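Side-chain contacts in flavin-dependent monooxygenase, oxygenase subunit HsaA (Mycobacterium tuberculosis, PDB 3AFF), which probably catalyses the FMNH2- and oxygen-dependent ortho-hydroxylation of the phenolic secosteroid 3-HSA during cholesterol breakdown: residues 18-23 and 76-81; 105-108 and 113-116; 302-307 and 312-317; 375-380 and 385-390. All coordinates share one frame; numbering follows the deposited sequence.

Interaction 1: residues 18-23 and 76-81; sequences NLLPEI and ASVCGS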
loop_
_atom_site.group_PDB
_atom_site.type_symbol
_atom_site.label_atom_id
_atom_site.label_comp_id
_atom_site.label_asym_id
_atom_site.label_seq_id
_atom_site.Cartn_x
_atom_site.Cartn_y
_atom_site.Cartn_z
ATOM N N ASN A 18 -2.902 -1.996 -51.427
ATOM C CA ASN A 18 -2.872 -2.922 -52.548
ATOM C C ASN A 18 -1.554 -3.658 -52.720
ATOM O O ASN A 18 -1.527 -4.767 -53.291
ATOM C CB ASN A 18 -3.283 -2.233 -53.830
ATOM C CG ASN A 18 -4.760 -1.963 -53.864
ATOM O OD1 ASN A 18 -5.215 -0.822 -54.106
ATOM N ND2 ASN A 18 -5.536 -3.002 -53.570
ATOM N N LEU A 19 -0.473 -3.049 -52.216
ATOM C CA LEU A 19 0.838 -3.647 -52.257
ATOM C C LEU A 19 1.082 -4.749 -51.199
ATOM O O LEU A 19 1.975 -5.569 -51.363
ATOM C CB LEU A 19 1.886 -2.552 -52.084
ATOM C CG LEU A 19 2.211 -1.536 -53.183
ATOM C CD1 LEU A 19 3.562 -0.894 -52.845
ATOM C CD2 LEU A 19 2.285 -2.182 -54.537
ATOM N N LEU A 20 0.317 -4.774 -50.114
ATOM C CA LEU A 20 0.704 -5.619 -48.986
ATOM C C LEU A 20 0.772 -7.109 -49.285
ATOM O O LEU A 20 1.755 -7.773 -48.906
ATOM C CB LEU A 20 -0.102 -5.311 -47.703
ATOM C CG LEU A 20 -0.039 -3.887 -47.121
ATOM C CD1 LEU A 20 -0.736 -3.845 -45.798
ATOM C CD2 LEU A 20 1.383 -3.343 -46.964
ATOM N N PRO A 21 -0.245 -7.661 -49.990
ATOM C CA PRO A 21 -0.147 -9.082 -50.330
ATOM C C PRO A 21 1.151 -9.503 -51.046
ATOM O O PRO A 21 1.728 -10.516 -50.655
ATOM C CB PRO A 21 -1.387 -9.308 -51.201
ATOM C CG PRO A 21 -2.367 -8.334 -50.683
ATOM C CD PRO A 21 -1.521 -7.087 -50.454
ATOM N N GLU A 22 1.600 -8.734 -52.053
ATOM C CA GLU A 22 2.847 -8.975 -52.803
ATOM C C GLU A 22 4.092 -8.855 -51.930
ATOM O O GLU A 22 5.045 -9.607 -52.099
ATOM C CB GLU A 22 3.022 -7.953 -53.934
ATOM C CG GLU A 22 2.244 -8.204 -55.266
ATOM C CD GLU A 22 2.182 -6.933 -56.219
ATOM O OE1 GLU A 22 2.349 -5.760 -55.748
ATOM O OE2 GLU A 22 1.979 -7.139 -57.456
ATOM N N ILE A 23 4.102 -7.862 -51.040
ATOM C CA ILE A 23 5.225 -7.674 -50.130
ATOM C C ILE A 23 5.287 -8.832 -49.167
ATOM O O ILE A 23 6.351 -9.374 -48.959
ATOM C CB ILE A 23 5.258 -6.249 -49.445
ATOM C CG1 ILE A 23 5.530 -5.168 -50.516
ATOM C CG2 ILE A 23 6.369 -6.168 -48.353
ATOM C CD1 ILE A 23 4.947 -3.842 -50.201
ATOM N N ALA A 76 5.374 -2.752 -42.332
ATOM C CA ALA A 76 6.132 -3.618 -41.440
ATOM C C ALA A 76 5.256 -4.766 -40.928
ATOM O O ALA A 76 5.794 -5.764 -40.456
ATOM C CB ALA A 76 6.735 -2.870 -40.301
ATOM N N SER A 77 3.941 -4.634 -41.029
ATOM C CA SER A 77 3.032 -5.683 -40.566
ATOM C C SER A 77 3.052 -6.895 -41.498
ATOM O O SER A 77 2.546 -7.959 -41.139
ATOM C CB SER A 77 1.610 -5.114 -40.392
ATOM O OG SER A 77 0.979 -4.886 -41.659
ATOM N N VAL A 78 3.648 -6.728 -42.685
ATOM C CA VAL A 78 3.834 -7.815 -43.667
ATOM C C VAL A 78 5.265 -8.247 -43.907
ATOM O O VAL A 78 5.502 -9.381 -44.297
ATOM C CB VAL A 78 3.108 -7.529 -45.036
ATOM C CG1 VAL A 78 1.650 -7.274 -44.773
ATOM C CG2 VAL A 78 3.667 -6.323 -45.723
ATOM N N CYS A 79 6.219 -7.334 -43.705
ATOM C CA CYS A 79 7.637 -7.606 -43.925
ATOM C C CYS A 79 8.361 -6.543 -43.117
ATOM O O CYS A 79 8.281 -5.319 -43.451
ATOM C CB CYS A 79 8.036 -7.467 -45.408
ATOM S SG CYS A 79 9.803 -7.812 -45.707
ATOM N N GLY A 80 8.994 -7.004 -42.038
ATOM C CA GLY A 80 9.600 -6.127 -41.083
ATOM C C GLY A 80 10.669 -5.252 -41.735
ATOM O O GLY A 80 10.758 -4.046 -41.417
ATOM N N SER A 81 11.489 -5.872 -42.577
ATOM C CA SER A 81 12.647 -5.237 -43.267
ATOM C C SER A 81 12.184 -4.178 -44.240
ATOM O O SER A 81 12.794 -3.131 -44.334
ATOM C CB SER A 81 13.470 -6.242 -44.090
ATOM O OG SER A 81 14.206 -7.147 -43.280
#
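Val-78 reaches across to helix 9-33 and lodges against Leu-20 and Ile-23, which lie almost one turn apart on it. Val-78 CB stands 4.1 Å from the carbonyl oxygen of Leu-20, and from there the two branches part. Val-78 CG1 lies opposite the carbonyl carbon of its own residue (chi1 -56°) and meets Leu-20 CB at 3.9 Å. The same rotation places Val-78 CG2 between the backbone N and the carbonyl carbon, where it touches Ile-23 CG2 at 3.8 Å and Leu-20 CD2 at 4.0 Å. The valine crosses both helix side chains at about a right angle, one methyl at the root of the leucine and the other bridging to the isoleucine. Ile-23 CG2 also meets the next residue, with Cys-79 CB 3.6 Å away. Cys-79 is the N-cap of helix 80-96, its sulfur capping a backbone N of the first turn, so it packs through CB and caps through SG. Leu-75 of helix 65-76 touches both Leu-20 and Ile-23, placing the contact within the helical N-terminal domain of the acyl-CoA dehydrogenase fold. Built from methyl and methylene groups, this largely buried contact rests on shape and hydrophobic burial rather than polar pairing.

Interaction 2: residues 105-108 and 113-116; sequences EEVW and STRI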
loop_
_atom_site.group_PDB
_atom_site.type_symbol
_atom_site.label_atom_id
_atom_site.label_comp_id
_atom_site.label_asym_id
_atom_site.label_seq_id
_atom_site.Cartn_x
_atom_site.Cartn_y
_atom_site.Cartn_z
ATOM N N GLU A 105 18.590 21.210 -54.189
ATOM C CA GLU A 105 18.766 21.344 -55.676
ATOM C C GLU A 105 19.752 20.333 -56.234
ATOM O O GLU A 105 19.427 19.633 -57.244
ATOM C CB GLU A 105 19.121 22.797 -56.055
ATOM C CG GLU A 105 19.503 22.982 -57.553
ATOM C CD GLU A 105 18.265 22.918 -58.479
ATOM O OE1 GLU A 105 17.152 23.244 -57.990
ATOM O OE2 GLU A 105 18.418 22.587 -59.686
ATOM N N GLU A 106 20.892 20.141 -55.538
ATOM C CA GLU A 106 21.832 19.103 -55.947
ATOM C C GLU A 106 21.297 17.661 -55.977
ATOM O O GLU A 106 21.635 16.835 -56.856
ATOM C CB GLU A 106 23.146 19.190 -55.135
ATOM C CG GLU A 106 23.884 20.517 -55.350
ATOM C CD GLU A 106 25.083 20.708 -54.444
ATOM O OE1 GLU A 106 25.907 21.627 -54.670
ATOM O OE2 GLU A 106 25.240 19.920 -53.528
ATOM N N VAL A 107 20.492 17.330 -54.977
ATOM C CA VAL A 107 19.895 15.997 -54.886
ATOM C C VAL A 107 18.750 15.760 -55.879
ATOM O O VAL A 107 18.717 14.723 -56.588
ATOM C CB VAL A 107 19.390 15.743 -53.444
ATOM C CG1 VAL A 107 18.828 14.384 -53.331
ATOM C CG2 VAL A 107 20.551 15.894 -52.478
ATOM N N TRP A 108 17.825 16.721 -55.888
ATOM C CA TRP A 108 16.546 16.582 -56.545
ATOM C C TRP A 108 16.343 17.476 -57.802
ATOM O O TRP A 108 15.340 17.338 -58.466
ATOM C CB TRP A 108 15.456 16.944 -55.524
ATOM C CG TRP A 108 15.218 15.868 -54.472
ATOM C CD1 TRP A 108 15.324 14.517 -54.648
ATOM C CD2 TRP A 108 14.784 16.069 -53.125
ATOM N NE1 TRP A 108 15.012 13.863 -53.479
ATOM C CE2 TRP A 108 14.674 14.794 -52.527
ATOM C CE3 TRP A 108 14.490 17.206 -52.356
ATOM C CZ2 TRP A 108 14.250 14.614 -51.194
ATOM C CZ3 TRP A 108 14.072 17.008 -51.008
ATOM C CH2 TRP A 108 13.965 15.735 -50.464
ATOM N N SER A 113 13.006 12.020 -57.629
ATOM C CA SER A 113 12.771 10.676 -57.055
ATOM C C SER A 113 14.031 10.046 -56.378
ATOM O O SER A 113 14.008 8.923 -55.838
ATOM C CB SER A 113 12.181 9.743 -58.101
ATOM O OG SER A 113 13.189 9.102 -58.864
ATOM N N THR A 114 15.114 10.798 -56.423
ATOM C CA THR A 114 16.404 10.407 -55.837
ATOM C C THR A 114 16.215 10.172 -54.337
ATOM O O THR A 114 15.514 10.945 -53.672
ATOM C CB THR A 114 17.408 11.566 -56.040
ATOM O OG1 THR A 114 17.505 11.849 -57.432
ATOM C CG2 THR A 114 18.807 11.231 -55.489
ATOM N N ARG A 115 16.814 9.107 -53.823
ATOM C CA ARG A 115 16.730 8.743 -52.370
ATOM C C ARG A 115 18.066 8.894 -51.628
ATOM O O ARG A 115 19.137 8.891 -52.233
ATOM C CB ARG A 115 16.262 7.272 -52.236
ATOM C CG ARG A 115 14.842 7.056 -52.729
ATOM C CD ARG A 115 14.464 5.571 -52.614
ATOM N NE ARG A 115 15.116 4.811 -53.659
ATOM C CZ ARG A 115 14.645 4.630 -54.888
ATOM N NH1 ARG A 115 13.512 5.198 -55.273
ATOM N NH2 ARG A 115 15.340 3.888 -55.752
ATOM N N ILE A 116 17.981 9.019 -50.297
ATOM C CA ILE A 116 19.111 9.409 -49.453
ATOM C C ILE A 116 19.116 8.413 -48.282
ATOM O O ILE A 116 18.089 8.213 -47.638
ATOM C CB ILE A 116 18.972 10.918 -48.925
ATOM C CG1 ILE A 116 18.680 11.912 -50.079
ATOM C CG2 ILE A 116 20.206 11.367 -48.164
ATOM C CD1 ILE A 116 17.220 12.236 -50.221
#
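The last turn of helix 101-108 runs beside the chain leading into strand 116-119, with the CA atoms of Trp-108 and Thr-114 6.2 Å apart. It is a helix-loop-strand connection, carrying the acyl-CoA dehydrogenase-like fold from its helical N-terminal domain into the beta domain. Val-107 sends CG1 anti to its backbone N (chi1 -178°), which puts this methyl 3.8 Å from Thr-114 CG2 and 4.1 Å from Ile-116 CG1. Thr-114 turns its CG2 to the valine, while its OG1 is hydrogen-bonded to the carbonyl of Asp-111 in the intervening loop. Farther along, Ile-116 CD1 approaches Trp-108 CZ2 obliquely at 3.9 Å. Trp-150 and Phe-152 of strand 150-159 pack on the loop side chains, and Leu-96 of helix 80-96 touches both Val-107 and Trp-108, so the cluster is closed in by sheet and helix. Ile-116 lies about 6 Å, between side chains, from Ser-118, a probable FMN-binding residue. Across the contact, the hydrogen bond comes from the indole: Trp-108 NE1 donates to Thr-114 O at 3.0 Å with an N-H...O angle of 158°, and the oxygen sits at the ring edge, only 5° out of the indole plane.

Interaction 3: residues 302-307 and 312-317; sequences SDEYAL and KEIPFE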
loop_
_atom_site.group_PDB
_atom_site.type_symbol
_atom_site.label_atom_id
_atom_site.label_comp_id
_atom_site.label_asym_id
_atom_site.label_seq_id
_atom_site.Cartn_x
_atom_site.Cartn_y
_atom_site.Cartn_z
ATOM N N SER A 302 0.503 13.110 -33.709
ATOM C CA SER A 302 -0.728 13.903 -33.923
ATOM C C SER A 302 -0.870 15.144 -33.043
ATOM O O SER A 302 -1.213 16.201 -33.511
ATOM C CB SER A 302 -1.920 12.999 -33.649
ATOM O OG SER A 302 -1.904 12.051 -34.674
ATOM N N ASP A 303 -0.577 15.022 -31.756
ATOM C CA ASP A 303 -0.649 16.188 -30.870
ATOM C C ASP A 303 0.319 17.310 -31.241
ATOM O O ASP A 303 0.000 18.506 -31.124
ATOM C CB ASP A 303 -0.406 15.792 -29.395
ATOM C CG ASP A 303 -1.514 14.884 -28.802
ATOM O OD1 ASP A 303 -2.538 14.646 -29.467
ATOM O OD2 ASP A 303 -1.364 14.410 -27.629
ATOM N N GLU A 304 1.538 16.933 -31.594
ATOM C CA GLU A 304 2.556 17.901 -31.985
ATOM C C GLU A 304 2.135 18.517 -33.308
ATOM O O GLU A 304 2.184 19.721 -33.409
ATOM C CB GLU A 304 3.942 17.232 -32.168
ATOM C CG GLU A 304 4.587 16.815 -30.815
ATOM C CD GLU A 304 5.948 16.065 -30.983
ATOM O OE1 GLU A 304 6.365 15.843 -32.135
ATOM O OE2 GLU A 304 6.591 15.714 -29.955
ATOM N N TYR A 305 1.738 17.683 -34.279
ATOM C CA TYR A 305 1.396 18.194 -35.581
ATOM C C TYR A 305 0.199 19.117 -35.494
ATOM O O TYR A 305 0.178 20.137 -36.166
ATOM C CB TYR A 305 1.177 17.074 -36.580
ATOM C CG TYR A 305 1.038 17.580 -37.982
ATOM C CD1 TYR A 305 2.084 18.286 -38.585
ATOM C CD2 TYR A 305 -0.164 17.400 -38.698
ATOM C CE1 TYR A 305 1.974 18.769 -39.884
ATOM C CE2 TYR A 305 -0.301 17.901 -39.971
ATOM C CZ TYR A 305 0.794 18.560 -40.575
ATOM O OH TYR A 305 0.678 19.027 -41.874
ATOM N N ALA A 306 -0.755 18.781 -34.615
ATOM C CA ALA A 306 -1.973 19.572 -34.421
ATOM C C ALA A 306 -1.655 20.965 -33.933
ATOM O O ALA A 306 -2.273 21.962 -34.375
ATOM C CB ALA A 306 -2.960 18.841 -33.469
ATOM N N LEU A 307 -0.668 21.085 -33.051
ATOM C CA LEU A 307 -0.217 22.418 -32.643
ATOM C C LEU A 307 0.465 23.222 -33.790
ATOM O O LEU A 307 0.212 24.439 -33.954
ATOM C CB LEU A 307 0.737 22.325 -31.456
ATOM C CG LEU A 307 0.096 21.820 -30.158
ATOM C CD1 LEU A 307 1.151 21.232 -29.233
ATOM C CD2 LEU A 307 -0.587 22.962 -29.467
ATOM N N LYS A 312 0.930 27.020 -33.659
ATOM C CA LYS A 312 1.391 27.005 -32.268
ATOM C C LYS A 312 2.731 26.281 -32.030
ATOM O O LYS A 312 3.184 25.483 -32.830
ATOM C CB LYS A 312 0.291 26.435 -31.327
ATOM C CG LYS A 312 -0.969 27.277 -31.268
ATOM C CD LYS A 312 -2.168 26.443 -30.849
ATOM C CE LYS A 312 -3.307 27.342 -30.457
ATOM N NZ LYS A 312 -4.423 26.471 -30.012
ATOM N N GLU A 313 3.356 26.594 -30.918
ATOM C CA GLU A 313 4.579 25.957 -30.488
ATOM C C GLU A 313 4.340 24.640 -29.740
ATOM O O GLU A 313 3.306 24.469 -29.060
ATOM C CB GLU A 313 5.329 26.917 -29.614
ATOM C CG GLU A 313 6.080 27.960 -30.450
ATOM C CD GLU A 313 6.712 29.023 -29.583
ATOM O OE1 GLU A 313 6.601 28.915 -28.314
ATOM O OE2 GLU A 313 7.323 29.961 -30.177
ATOM N N ILE A 314 5.266 23.705 -29.910
ATOM C CA ILE A 314 5.233 22.448 -29.167
ATOM C C ILE A 314 5.906 22.608 -27.780
ATOM O O ILE A 314 7.027 23.060 -27.681
ATOM C CB ILE A 314 5.854 21.318 -29.971
ATOM C CG1 ILE A 314 5.024 21.063 -31.259
ATOM C CG2 ILE A 314 5.954 20.061 -29.089
ATOM C CD1 ILE A 314 5.728 20.340 -32.419
ATOM N N PRO A 315 5.207 22.273 -26.697
ATOM C CA PRO A 315 5.923 22.459 -25.448
ATOM C C PRO A 315 6.962 21.373 -25.134
ATOM O O PRO A 315 6.864 20.223 -25.610
ATOM C CB PRO A 315 4.822 22.458 -24.376
ATOM C CG PRO A 315 3.522 22.143 -25.093
ATOM C CD PRO A 315 3.808 21.827 -26.532
ATOM N N PHE A 316 7.921 21.725 -24.293
ATOM C CA PHE A 316 8.938 20.758 -23.914
ATOM C C PHE A 316 8.285 19.512 -23.297
ATOM O O PHE A 316 8.692 18.395 -23.609
ATOM C CB PHE A 316 9.998 21.370 -22.980
ATOM C CG PHE A 316 10.955 20.347 -22.426
ATOM C CD1 PHE A 316 12.042 19.902 -23.187
ATOM C CD2 PHE A 316 10.718 19.756 -21.200
ATOM C CE1 PHE A 316 12.919 18.917 -22.690
ATOM C CE2 PHE A 316 11.601 18.760 -20.706
ATOM C CZ PHE A 316 12.704 18.348 -21.475
ATOM N N GLU A 317 7.263 19.687 -22.448
ATOM C CA GLU A 317 6.642 18.539 -21.759
ATOM C C GLU A 317 6.057 17.543 -22.743
ATOM O O GLU A 317 6.095 16.348 -22.465
ATOM C CB GLU A 317 5.557 18.974 -20.773
ATOM C CG GLU A 317 4.611 20.052 -21.410
ATOM C CD GLU A 317 3.059 19.785 -21.241
ATOM O OE1 GLU A 317 2.336 19.647 -22.310
ATOM O OE2 GLU A 317 2.603 19.735 -20.044
#
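Leu-307, close to the end of helix 286-309, packs over the returning chain from Lys-312 to Pro-315 and loses more surface to the contact than any other residue. Its two methyls divide the work. Leu-307 CD1 rests 3.8 Å from Pro-315 CD and 3.9 Å from Glu-313 O, while Leu-307 CD2 lies 4.0 Å from Lys-312 CB and near Lys-312 CD. Ile-314 faces the previous turn of the helix: Ile-314 CD1 meets Glu-304 CB at 3.6 Å, and Ile-314 CG2 touches Glu-304 CG at 3.9 Å. With CG1 opposite the carbonyl carbon (chi1 -63°), the isoleucine swings its tip back toward the helix. The aliphatic root of Glu-304 serves this packing; its carboxylate goes on to Thr-235 OG1. Lys-312, third in buried surface, lays CB and CD beside the leucine and carries its ammonium end away along an extended chain. Lys-312 N donates to Leu-307 O at 2.7 Å, with an N-H...O angle of 148°, holding the reversal closed. Pro-315 then occupies the N-cap position of helix 316-342, so the contact is the tight turn between two successive helices of the C-terminal helical bundle, away from the flavin site. Chemically it pairs one short backbone bond with aliphatic packing, in which even the charged residues contribute their carbon chains and direct their charged ends elsewhere.

Interaction 4: residues 375-380 and 385-390; sequences RAYVIF and FGLPPG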
loop_
_atom_site.group_PDB
_atom_site.type_symbol
_atom_site.label_atom_id
_atom_site.label_comp_id
_atom_site.label_asym_id
_atom_site.label_seq_id
_atom_site.Cartn_x
_atom_site.Cartn_y
_atom_site.Cartn_z
ATOM N N ARG A 375 20.245 8.641 -26.952
ATOM C CA ARG A 375 19.861 8.396 -25.567
ATOM C C ARG A 375 20.870 9.081 -24.637
ATOM O O ARG A 375 20.529 9.450 -23.533
ATOM C CB ARG A 375 19.805 6.894 -25.258
ATOM C CG ARG A 375 18.783 6.149 -26.045
ATOM C CD ARG A 375 18.947 4.640 -25.845
ATOM N NE ARG A 375 18.721 4.263 -24.443
ATOM C CZ ARG A 375 19.447 3.360 -23.771
ATOM N NH1 ARG A 375 20.463 2.719 -24.361
ATOM N NH2 ARG A 375 19.167 3.101 -22.492
ATOM N N ALA A 376 22.111 9.272 -25.069
ATOM C CA ALA A 376 23.035 9.949 -24.191
ATOM C C ALA A 376 23.003 11.441 -24.481
ATOM O O ALA A 376 23.095 12.243 -23.575
ATOM C CB ALA A 376 24.424 9.379 -24.352
ATOM N N TYR A 377 22.846 11.830 -25.749
ATOM C CA TYR A 377 22.926 13.267 -26.094
ATOM C C TYR A 377 21.968 14.119 -25.270
ATOM O O TYR A 377 22.242 15.237 -24.906
ATOM C CB TYR A 377 22.678 13.550 -27.577
ATOM C CG TYR A 377 23.600 12.900 -28.559
ATOM C CD1 TYR A 377 24.823 12.281 -28.161
ATOM C CD2 TYR A 377 23.283 12.944 -29.920
ATOM C CE1 TYR A 377 25.652 11.672 -29.120
ATOM C CE2 TYR A 377 24.091 12.341 -30.844
ATOM C CZ TYR A 377 25.257 11.705 -30.450
ATOM O OH TYR A 377 25.972 11.106 -31.414
ATOM N N VAL A 378 20.826 13.572 -24.966
ATOM C CA VAL A 378 19.826 14.295 -24.176
ATOM C C VAL A 378 20.292 14.812 -22.752
ATOM O O VAL A 378 19.822 15.852 -22.211
ATOM C CB VAL A 378 18.627 13.330 -24.226
ATOM C CG1 VAL A 378 18.187 12.761 -22.867
ATOM C CG2 VAL A 378 17.595 13.777 -25.214
ATOM N N ILE A 379 21.249 14.097 -22.187
ATOM C CA ILE A 379 21.835 14.331 -20.878
ATOM C C ILE A 379 22.877 15.465 -20.931
ATOM O O ILE A 379 23.006 16.279 -19.994
ATOM C CB ILE A 379 22.345 12.930 -20.358
ATOM C CG1 ILE A 379 21.131 11.989 -20.248
ATOM C CG2 ILE A 379 23.051 12.983 -19.034
ATOM C CD1 ILE A 379 21.514 10.563 -20.138
ATOM N N PHE A 380 23.574 15.610 -22.056
ATOM C CA PHE A 380 24.575 16.683 -22.214
ATOM C C PHE A 380 23.982 18.106 -22.098
ATOM O O PHE A 380 23.069 18.475 -22.856
ATOM C CB PHE A 380 25.269 16.566 -23.571
ATOM C CG PHE A 380 26.204 15.387 -23.700
ATOM C CD1 PHE A 380 27.055 15.021 -22.665
ATOM C CD2 PHE A 380 26.243 14.667 -24.888
ATOM C CE1 PHE A 380 27.954 13.977 -22.821
ATOM C CE2 PHE A 380 27.100 13.623 -25.063
ATOM C CZ PHE A 380 27.961 13.256 -24.012
ATOM N N PHE A 385 31.166 17.881 -27.310
ATOM C CA PHE A 385 31.374 17.451 -28.707
ATOM C C PHE A 385 30.713 18.251 -29.838
ATOM O O PHE A 385 30.507 17.709 -30.932
ATOM C CB PHE A 385 31.073 15.955 -28.844
ATOM C CG PHE A 385 31.661 15.133 -27.747
ATOM C CD1 PHE A 385 33.042 14.860 -27.713
ATOM C CD2 PHE A 385 30.822 14.561 -26.768
ATOM C CE1 PHE A 385 33.573 14.076 -26.662
ATOM C CE2 PHE A 385 31.303 13.808 -25.770
ATOM C CZ PHE A 385 32.690 13.537 -25.683
ATOM N N GLY A 386 30.393 19.527 -29.590
ATOM C CA GLY A 386 29.714 20.338 -30.538
ATOM C C GLY A 386 28.220 20.224 -30.530
ATOM O O GLY A 386 27.548 20.929 -31.288
ATOM N N LEU A 387 27.684 19.362 -29.663
ATOM C CA LEU A 387 26.255 19.074 -29.603
ATOM C C LEU A 387 25.460 20.282 -29.054
ATOM O O LEU A 387 26.023 21.120 -28.309
ATOM C CB LEU A 387 26.032 17.810 -28.749
ATOM C CG LEU A 387 26.253 16.507 -29.527
ATOM C CD1 LEU A 387 26.589 15.295 -28.607
ATOM C CD2 LEU A 387 25.091 16.195 -30.476
ATOM N N PRO A 388 24.148 20.372 -29.389
ATOM C CA PRO A 388 23.314 21.418 -28.809
ATOM C C PRO A 388 22.905 21.017 -27.391
ATOM O O PRO A 388 23.137 19.888 -27.016
ATOM C CB PRO A 388 22.070 21.419 -29.727
ATOM C CG PRO A 388 22.036 20.029 -30.350
ATOM C CD PRO A 388 23.373 19.426 -30.234
ATOM N N PRO A 389 22.292 21.935 -26.598
ATOM C CA PRO A 389 21.854 21.576 -25.260
ATOM C C PRO A 389 20.916 20.396 -25.370
ATOM O O PRO A 389 20.014 20.395 -26.221
ATOM C CB PRO A 389 21.055 22.803 -24.768
ATOM C CG PRO A 389 21.316 23.859 -25.685
ATOM C CD PRO A 389 21.968 23.324 -26.948
ATOM N N GLY A 390 21.129 19.426 -24.492
ATOM C CA GLY A 390 20.446 18.147 -24.524
ATOM C C GLY A 390 18.931 18.216 -24.480
ATOM O O GLY A 390 18.268 17.334 -25.097
HETATM O O HOH W 1 22.805 17.165 -27.178
HETATM O O HOH W 2 25.062 20.121 -24.768
#
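Tyr-377 and Leu-387 both set CG opposite their own carbonyl carbon (chi1 -59° and -82°), which brings the leucine tip over one face of the phenol ring. Leu-387 CD1 makes a CH-pi contact 3.8 Å from the centroid of the Tyr-377 ring and comes closest at Tyr-377 CD1, while Leu-387 CD2 lies near Tyr-377 CD2, across the ring from CD1. Leu-387 CD1 also meets Phe-380 CD2 at 3.8 Å, so this methyl touches two aromatic side chains. Phe-380 in turn receives the edge of Phe-385 in an offset edge-to-face pair, with centroids 5.8 Å apart and planes at 66°. At the far end of the loop the backbones meet directly. Gly-390 N donates to Phe-380 O at 2.7 Å, approaching almost in line with the C=O bond although its N-H is bent away from the oxygen. Having no side chain, Gly-390 can bring its CA within 3.3 Å of Val-378 O in a CA-H...O contact. Two waters donate to Pro-388 O; one also donates to Tyr-377 O at 3.0 Å, the other weakly to Phe-380 O. Across the subunit interface, Phe-385 stacks on Phe-385 of a neighbouring subunit, and Phe-380 packs on Ala-376 of that same subunit. The loop after helix 374-377 thus folds back on the end of that helix, closed by the Gly-390 to Phe-380 bond, with its aromatic side chains at a subunit interface and the Tyr-377 side chain about 7 Å from that of Tyr-120, a probable FMN-binding residue.

The four contacts are separate and follow one another along the chain. Interactions 1 and 2, with centres 26 Å apart, are joined by helix 80-96: it starts at the Cys-79 cap, carries the probable FMN-binding Trp-84, and packs on Trp-108 near its other end. Interaction 3 closes a turn of the C-terminal helical domain, away from the flavin residues. Its nearest atoms are about 6 Å from those of interaction 4. Interactions 1 and 4 lie on opposite sides of the chain's centre, with centres 36 Å apart. Three contacts border the probable flavin site: the side chains of Cys-79, Ile-116 and Tyr-377 lie about 8, 6 and 7 Å from those of Trp-84, Ser-118 and Tyr-120, respectively.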